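Local coordinates for protein esterase (Thermotoga maritima, PDB 3DOH) that is a thermostable esterase that hydrolyses carboxylic esters and carries an immunoglobulin-like domain ahead of its alpha/beta-hydrolase domain, at residues A[312-317]-A[344-349]; A[318-323]-A[356-361]. One frame throughout, in Å; residues are numbered along the deposited sequence.

In the fold
Contact 1 pairs the ends of two neighbouring parallel strands at the margin of the hydrolase sheet, and contact 2 joins the loops that follow them, their centres about 9 Å apart. The chain runs from 312-317 into 318-323, and from 344-349 through helix 350-353 to 356-361, so the two contacts continue one another. They also touch: Gly-349 N lies 3.0 Å from Asp-318 OD2, a probable hydrogen bond, and the ring of His-315 packs on the backbone of Val-322 and Pro-323. Contact 2 holds Asp-319 and His-359, which with Ser-271 form a probable Ser-His-Asp triad, and a sulfate sits at His-359; contact 1 lies in the strands leading to these loops. A second subunit reaches both.

Contact 1 of 2, residues A[312-317]-A[344-349]; sequences WVFHAE and TEYEKG. With SO4 (sulfate ion), chain D.
Val-313 and His-315 accept backbone hydrogen bonds from Thr-344 and Tyr-346 across two parallel strands, whose axes approach to 4.6 Å at an angle of 13°. Thr-344 N reaches Val-313 O at 3.3 Å, and the bond from Tyr-346 N to His-315 O is weak. The pairing ends firmly, with Glu-317 N 2.8 Å from Tyr-346 O.

Among side chains, the indole N-H of Trp-312 meets Thr-344 OG1 at 2.9 Å, the hydroxyl lying in the ring plane. Thr-344 turns this oxygen beside its own backbone N (chi1 -57°), on the flank facing the indole. Glu-345 extends toward a salt bridge with Arg-328 of helix 325-336, while Tyr-346 OH bonds to Thr-365 OG1.

Apolar contacts gather on the face bearing Phe-314, Ala-316 and Tyr-346. Phe-314 runs alongside Thr-344, its CE2 3.8 Å from Thr-344 CB, and its CZ lies over the rim of the indole face. Ala-316 CB packs 4.0 Å from Tyr-346 CB.

Beyond the strands, a sulfate, probably from the crystallisation liquor, accepts a nearly straight bond from Lys-348 N to its O3 at 3.0 Å. Arg-207 of the second subunit also binds it, while Arg-198 of that subunit pairs with Glu-347. Glu-317, bent at chi2, crosses Lys-348 obliquely, its OE1 nearest Lys-348 CB (3.2 Å).

Strands 311-316 and 341-346, joined through helix 325-336, form a beta-alpha-beta unit of the alpha/beta-hydrolase fold, with 341-346 outermost in the sheet of this chain.

Contact 2 of 2, residues A[318-323]-A[356-361]; sequences DDPVVP and WDPHGS. With SO4 (sulfate ion), chain C.
Asp-319 and His-359 bring their CA atoms within 4.7 Å where two irregular loops meet. Asp-357 to Gly-360 forms a type I beta turn, and Asp-357 OD1 makes an Asx turn with His-359 N through its anti lone pair. Asp-319 OD1 accepts from Val-321 N, an Asx turn, and, from above the carboxylate plane, from Val-322 N.

Asp-319 OD2 takes the hydrogen bond of His-359 ND1 at 2.7 Å, on the syn side but tilted 31° out of the carboxylate plane; carboxylate and imidazole planes are 50° apart. His-359 CG stands anti to its backbone N (chi1 179°), laying the ring alongside the carboxylate. Val-321 CB sits over the centre of one ring face at 3.7 Å, a CH-pi contact. A water bridges Asp-319 OD2, Pro-358 O and Ser-361 OG. His-359 NE2 donates to O4 of a sulfate at 2.6 Å, probably from the crystallisation liquor and also bound by Ala-183 N and Ser-271 OG; NE2 bonds to Ser-271 OG too, consistent with a Ser-His-Asp triad. With an alanine in place of Asp-319, His-359 ND1 would probably lose its acceptor, the ring become freer to turn and both valine amides lose their tie.

Pro-320 CD packs 4.1 Å from Pro-358 CG, and Ser-72 of the second subunit bonds to Pro-320 O. Segment 318-323 leads from strand 311-316 into helix 325-336, while 356-361 runs between helices 350-353 and 362-366.

Contact 1 of 2, residues A[312-317]-A[344-349]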
loop_
_atom_site.group_PDB
_atom_site.type_symbol
_atom_site.label_atom_id
_atom_site.label_comp_id
_atom_site.label_asym_id
_atom_site.label_seq_id
_atom_site.Cartn_x
_atom_site.Cartn_y
_atom_site.Cartn_z
ATOM N N TRP A 312 -11.327 -18.798 39.427
ATOM C CA TRP A 312 -10.401 -18.654 38.311
ATOM C C TRP A 312 -10.199 -17.158 38.104
ATOM O O TRP A 312 -11.086 -16.447 37.635
ATOM C CB TRP A 312 -10.926 -19.366 37.071
ATOM C CG TRP A 312 -9.968 -19.422 35.936
ATOM C CD1 TRP A 312 -8.886 -18.625 35.744
ATOM C CD2 TRP A 312 -10.032 -20.289 34.790
ATOM N NE1 TRP A 312 -8.253 -18.952 34.566
ATOM C CE2 TRP A 312 -8.935 -19.973 33.964
ATOM C CE3 TRP A 312 -10.906 -21.309 34.390
ATOM C CZ2 TRP A 312 -8.682 -20.640 32.758
ATOM C CZ3 TRP A 312 -10.659 -21.978 33.183
ATOM C CH2 TRP A 312 -9.561 -21.636 32.385
ATOM N N VAL A 313 -9.026 -16.693 38.514
ATOM C CA VAL A 313 -8.639 -15.297 38.427
ATOM C C VAL A 313 -8.041 -14.954 37.039
ATOM O O VAL A 313 -7.348 -15.766 36.426
ATOM C CB VAL A 313 -7.592 -15.023 39.509
ATOM C CG1 VAL A 313 -7.233 -13.535 39.589
ATOM C CG2 VAL A 313 -8.084 -15.514 40.849
ATOM N N PHE A 314 -8.318 -13.751 36.549
ATOM C CA PHE A 314 -7.802 -13.263 35.275
ATOM C C PHE A 314 -7.304 -11.821 35.522
ATOM O O PHE A 314 -7.944 -11.058 36.291
ATOM C CB PHE A 314 -8.907 -13.260 34.189
ATOM C CG PHE A 314 -9.370 -14.632 33.755
ATOM C CD1 PHE A 314 -10.310 -15.345 34.505
ATOM C CD2 PHE A 314 -8.866 -15.225 32.591
ATOM C CE1 PHE A 314 -10.739 -16.646 34.082
ATOM C CE2 PHE A 314 -9.300 -16.525 32.175
ATOM C CZ PHE A 314 -10.225 -17.225 32.914
ATOM N N HIS A 315 -6.186 -11.442 34.884
ATOM C CA HIS A 315 -5.610 -10.100 34.995
ATOM C C HIS A 315 -4.591 -9.987 33.859
ATOM O O HIS A 315 -4.069 -10.989 33.395
ATOM C CB HIS A 315 -4.880 -9.970 36.335
ATOM C CG HIS A 315 -4.912 -8.593 36.926
ATOM N ND1 HIS A 315 -4.481 -7.473 36.245
ATOM C CD2 HIS A 315 -5.280 -8.166 38.156
ATOM C CE1 HIS A 315 -4.611 -6.415 37.020
ATOM N NE2 HIS A 315 -5.076 -6.813 38.191
ATOM N N ALA A 316 -4.289 -8.784 33.395
ATOM C CA ALA A 316 -3.226 -8.647 32.403
ATOM C C ALA A 316 -2.042 -8.066 33.116
ATOM O O ALA A 316 -2.191 -7.113 33.908
ATOM C CB ALA A 316 -3.638 -7.755 31.269
ATOM N N GLU A 317 -0.868 -8.635 32.809
ATOM C CA GLU A 317 0.412 -8.227 33.394
ATOM C C GLU A 317 0.657 -6.716 33.387
ATOM O O GLU A 317 1.142 -6.147 34.374
ATOM C CB GLU A 317 1.536 -8.913 32.650
ATOM C CG GLU A 317 2.880 -8.707 33.316
ATOM C CD GLU A 317 3.538 -7.401 32.906
ATOM O OE1 GLU A 317 3.098 -6.774 31.919
ATOM O OE2 GLU A 317 4.489 -6.985 33.575
ATOM N N THR A 344 -4.946 -17.366 34.919
ATOM C CA THR A 344 -4.463 -17.009 33.622
ATOM C C THR A 344 -4.081 -15.534 33.734
ATOM O O THR A 344 -4.945 -14.708 34.022
ATOM C CB THR A 344 -5.618 -17.146 32.633
ATOM O OG1 THR A 344 -6.119 -18.477 32.700
ATOM C CG2 THR A 344 -5.171 -16.848 31.214
ATOM N N GLU A 345 -2.803 -15.205 33.527
ATOM C CA GLU A 345 -2.346 -13.817 33.494
ATOM C C GLU A 345 -1.825 -13.492 32.121
ATOM O O GLU A 345 -0.735 -13.948 31.735
ATOM C CB GLU A 345 -1.248 -13.573 34.497
ATOM C CG GLU A 345 -0.761 -12.134 34.559
ATOM C CD GLU A 345 0.468 -11.962 35.465
ATOM O OE1 GLU A 345 0.419 -12.342 36.658
ATOM O OE2 GLU A 345 1.506 -11.459 34.979
ATOM N N TYR A 346 -2.606 -12.701 31.395
ATOM C CA TYR A 346 -2.249 -12.217 30.074
ATOM C C TYR A 346 -0.901 -11.465 30.031
ATOM O O TYR A 346 -0.748 -10.413 30.667
ATOM C CB TYR A 346 -3.384 -11.326 29.513
ATOM C CG TYR A 346 -4.726 -12.023 29.425
ATOM C CD1 TYR A 346 -4.935 -13.031 28.483
ATOM C CD2 TYR A 346 -5.780 -11.681 30.280
ATOM C CE1 TYR A 346 -6.152 -13.706 28.383
ATOM C CE2 TYR A 346 -7.022 -12.338 30.195
ATOM C CZ TYR A 346 -7.191 -13.356 29.231
ATOM O OH TYR A 346 -8.373 -14.037 29.112
ATOM N N GLU A 347 0.054 -12.030 29.280
ATOM C CA GLU A 347 1.381 -11.435 29.051
ATOM C C GLU A 347 1.341 -9.981 28.555
ATOM O O GLU A 347 0.486 -9.616 27.730
ATOM C CB GLU A 347 2.134 -12.209 27.976
ATOM C CG GLU A 347 2.688 -13.536 28.349
ATOM C CD GLU A 347 3.439 -14.159 27.139
ATOM O OE1 GLU A 347 2.739 -14.660 26.213
ATOM O OE2 GLU A 347 4.720 -14.128 27.109
ATOM N N LYS A 348 2.320 -9.200 29.021
ATOM C CA LYS A 348 2.608 -7.858 28.496
ATOM C C LYS A 348 2.545 -7.849 26.994
ATOM O O LYS A 348 3.138 -8.711 26.353
ATOM C CB LYS A 348 4.006 -7.421 28.909
ATOM C CG LYS A 348 4.416 -6.058 28.345
ATOM C CD LYS A 348 5.582 -5.446 29.094
ATOM C CE LYS A 348 5.904 -4.095 28.505
ATOM N NZ LYS A 348 4.960 -3.083 29.017
ATOM N N GLY A 349 1.823 -6.889 26.429
ATOM C CA GLY A 349 1.659 -6.843 24.987
ATOM C C GLY A 349 0.527 -7.678 24.375
ATOM O O GLY A 349 0.037 -7.347 23.282
HETATM S S SO4 D . 5.505 -10.620 30.876
HETATM O O1 SO4 D . 5.858 -12.056 30.687
HETATM O O2 SO4 D . 6.144 -9.907 31.968
HETATM O O3 SO4 D . 4.048 -10.513 31.020
HETATM O O4 SO4 D . 6.004 -9.882 29.721
#

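Contact 2 of 2, residues A[318-323]-A[356-361]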
loop_
_atom_site.group_PDB
_atom_site.type_symbol
_atom_site.label_atom_id
_atom_site.label_comp_id
_atom_site.label_asym_id
_atom_site.label_seq_id
_atom_site.Cartn_x
_atom_site.Cartn_y
_atom_site.Cartn_z
ATOM N N ASP A 318 0.336 -6.090 32.257
ATOM C CA ASP A 318 0.538 -4.660 32.069
ATOM C C ASP A 318 -0.720 -3.834 32.246
ATOM O O ASP A 318 -0.823 -2.797 31.601
ATOM C CB ASP A 318 1.105 -4.369 30.668
ATOM C CG ASP A 318 0.371 -5.100 29.577
ATOM O OD1 ASP A 318 -0.563 -5.887 29.859
ATOM O OD2 ASP A 318 0.738 -4.916 28.420
ATOM N N ASP A 319 -1.683 -4.280 33.070
ATOM C CA ASP A 319 -2.851 -3.431 33.390
ATOM C C ASP A 319 -2.344 -2.145 34.078
ATOM O O ASP A 319 -1.770 -2.229 35.153
ATOM C CB ASP A 319 -3.874 -4.183 34.265
ATOM C CG ASP A 319 -5.121 -3.334 34.628
ATOM O OD1 ASP A 319 -5.100 -2.082 34.576
ATOM O OD2 ASP A 319 -6.139 -3.937 35.016
ATOM N N PRO A 320 -2.536 -0.966 33.448
ATOM C CA PRO A 320 -2.041 0.283 34.013
ATOM C C PRO A 320 -3.001 0.952 35.013
ATOM O O PRO A 320 -2.651 1.980 35.610
ATOM C CB PRO A 320 -1.914 1.174 32.786
ATOM C CG PRO A 320 -3.050 0.761 31.932
ATOM C CD PRO A 320 -3.241 -0.735 32.173
ATOM N N VAL A 321 -4.200 0.398 35.160
ATOM C CA VAL A 321 -5.225 0.931 36.068
ATOM C C VAL A 321 -5.218 0.149 37.405
ATOM O O VAL A 321 -5.179 0.759 38.476
ATOM C CB VAL A 321 -6.668 0.828 35.423
ATOM C CG1 VAL A 321 -7.779 1.274 36.404
ATOM C CG2 VAL A 321 -6.723 1.579 34.106
ATOM N N VAL A 322 -5.266 -1.190 37.309
ATOM C CA VAL A 322 -5.293 -2.069 38.448
ATOM C C VAL A 322 -4.088 -3.006 38.380
ATOM O O VAL A 322 -4.090 -3.970 37.620
ATOM C CB VAL A 322 -6.579 -2.913 38.478
ATOM C CG1 VAL A 322 -6.510 -3.966 39.602
ATOM C CG2 VAL A 322 -7.853 -2.009 38.628
ATOM N N PRO A 323 -3.045 -2.724 39.188
ATOM C CA PRO A 323 -1.760 -3.450 39.178
ATOM C C PRO A 323 -2.033 -4.951 39.197
ATOM O O PRO A 323 -2.938 -5.395 39.921
ATOM C CB PRO A 323 -1.117 -3.055 40.515
ATOM C CG PRO A 323 -1.854 -1.871 41.032
ATOM C CD PRO A 323 -3.104 -1.666 40.217
ATOM N N TRP A 356 -6.630 -4.160 22.220
ATOM C CA TRP A 356 -7.409 -3.936 23.428
ATOM C C TRP A 356 -6.542 -3.172 24.393
ATOM O O TRP A 356 -5.345 -3.463 24.516
ATOM C CB TRP A 356 -7.842 -5.286 24.066
ATOM C CG TRP A 356 -8.732 -6.154 23.191
ATOM C CD1 TRP A 356 -9.755 -5.718 22.367
ATOM C CD2 TRP A 356 -8.710 -7.601 23.064
ATOM N NE1 TRP A 356 -10.347 -6.801 21.738
ATOM C CE2 TRP A 356 -9.720 -7.959 22.133
ATOM C CE3 TRP A 356 -7.924 -8.622 23.628
ATOM C CZ2 TRP A 356 -9.961 -9.285 21.763
ATOM C CZ3 TRP A 356 -8.172 -9.947 23.250
ATOM C CH2 TRP A 356 -9.188 -10.262 22.343
ATOM N N ASP A 357 -7.134 -2.170 25.042
ATOM C CA ASP A 357 -6.551 -1.516 26.200
ATOM C C ASP A 357 -6.167 -2.620 27.242
ATOM O O ASP A 357 -7.005 -3.487 27.530
ATOM C CB ASP A 357 -7.608 -0.559 26.761
ATOM C CG ASP A 357 -7.108 0.242 27.979
ATOM O OD1 ASP A 357 -6.741 -0.377 29.034
ATOM O OD2 ASP A 357 -7.090 1.505 27.857
ATOM N N PRO A 358 -4.910 -2.622 27.790
ATOM C CA PRO A 358 -4.624 -3.772 28.686
ATOM C C PRO A 358 -5.477 -3.831 29.964
ATOM O O PRO A 358 -5.466 -4.826 30.633
ATOM C CB PRO A 358 -3.098 -3.672 28.994
ATOM C CG PRO A 358 -2.657 -2.397 28.522
ATOM C CD PRO A 358 -3.745 -1.724 27.672
ATOM N N HIS A 359 -6.203 -2.789 30.304
ATOM C CA HIS A 359 -7.076 -2.896 31.462
ATOM C C HIS A 359 -8.300 -3.807 31.175
ATOM O O HIS A 359 -8.751 -4.547 32.075
ATOM C CB HIS A 359 -7.486 -1.517 31.997
ATOM C CG HIS A 359 -8.410 -1.583 33.167
ATOM N ND1 HIS A 359 -8.194 -2.425 34.234
ATOM C CD2 HIS A 359 -9.560 -0.923 33.439
ATOM C CE1 HIS A 359 -9.175 -2.287 35.113
ATOM N NE2 HIS A 359 -10.012 -1.376 34.657
ATOM N N GLY A 360 -8.790 -3.793 29.934
ATOM C CA GLY A 360 -9.935 -4.601 29.540
ATOM C C GLY A 360 -9.770 -6.111 29.488
ATOM O O GLY A 360 -10.306 -6.766 28.600
ATOM N N SER A 361 -9.076 -6.699 30.448
ATOM C CA SER A 361 -8.802 -8.126 30.372
ATOM C C SER A 361 -10.069 -8.961 30.443
ATOM O O SER A 361 -10.019 -10.188 30.298
ATOM C CB SER A 361 -7.782 -8.570 31.422
ATOM O OG SER A 361 -8.073 -8.025 32.692
HETATM S S SO4 C . -13.699 0.121 35.262
HETATM O O1 SO4 C . -13.603 1.579 35.162
HETATM O O2 SO4 C . -14.744 -0.308 34.289
HETATM O O3 SO4 C . -13.983 -0.239 36.672
HETATM O O4 SO4 C . -12.427 -0.479 34.917
HETATM O O HOH W 1 -6.057 -6.499 33.269
#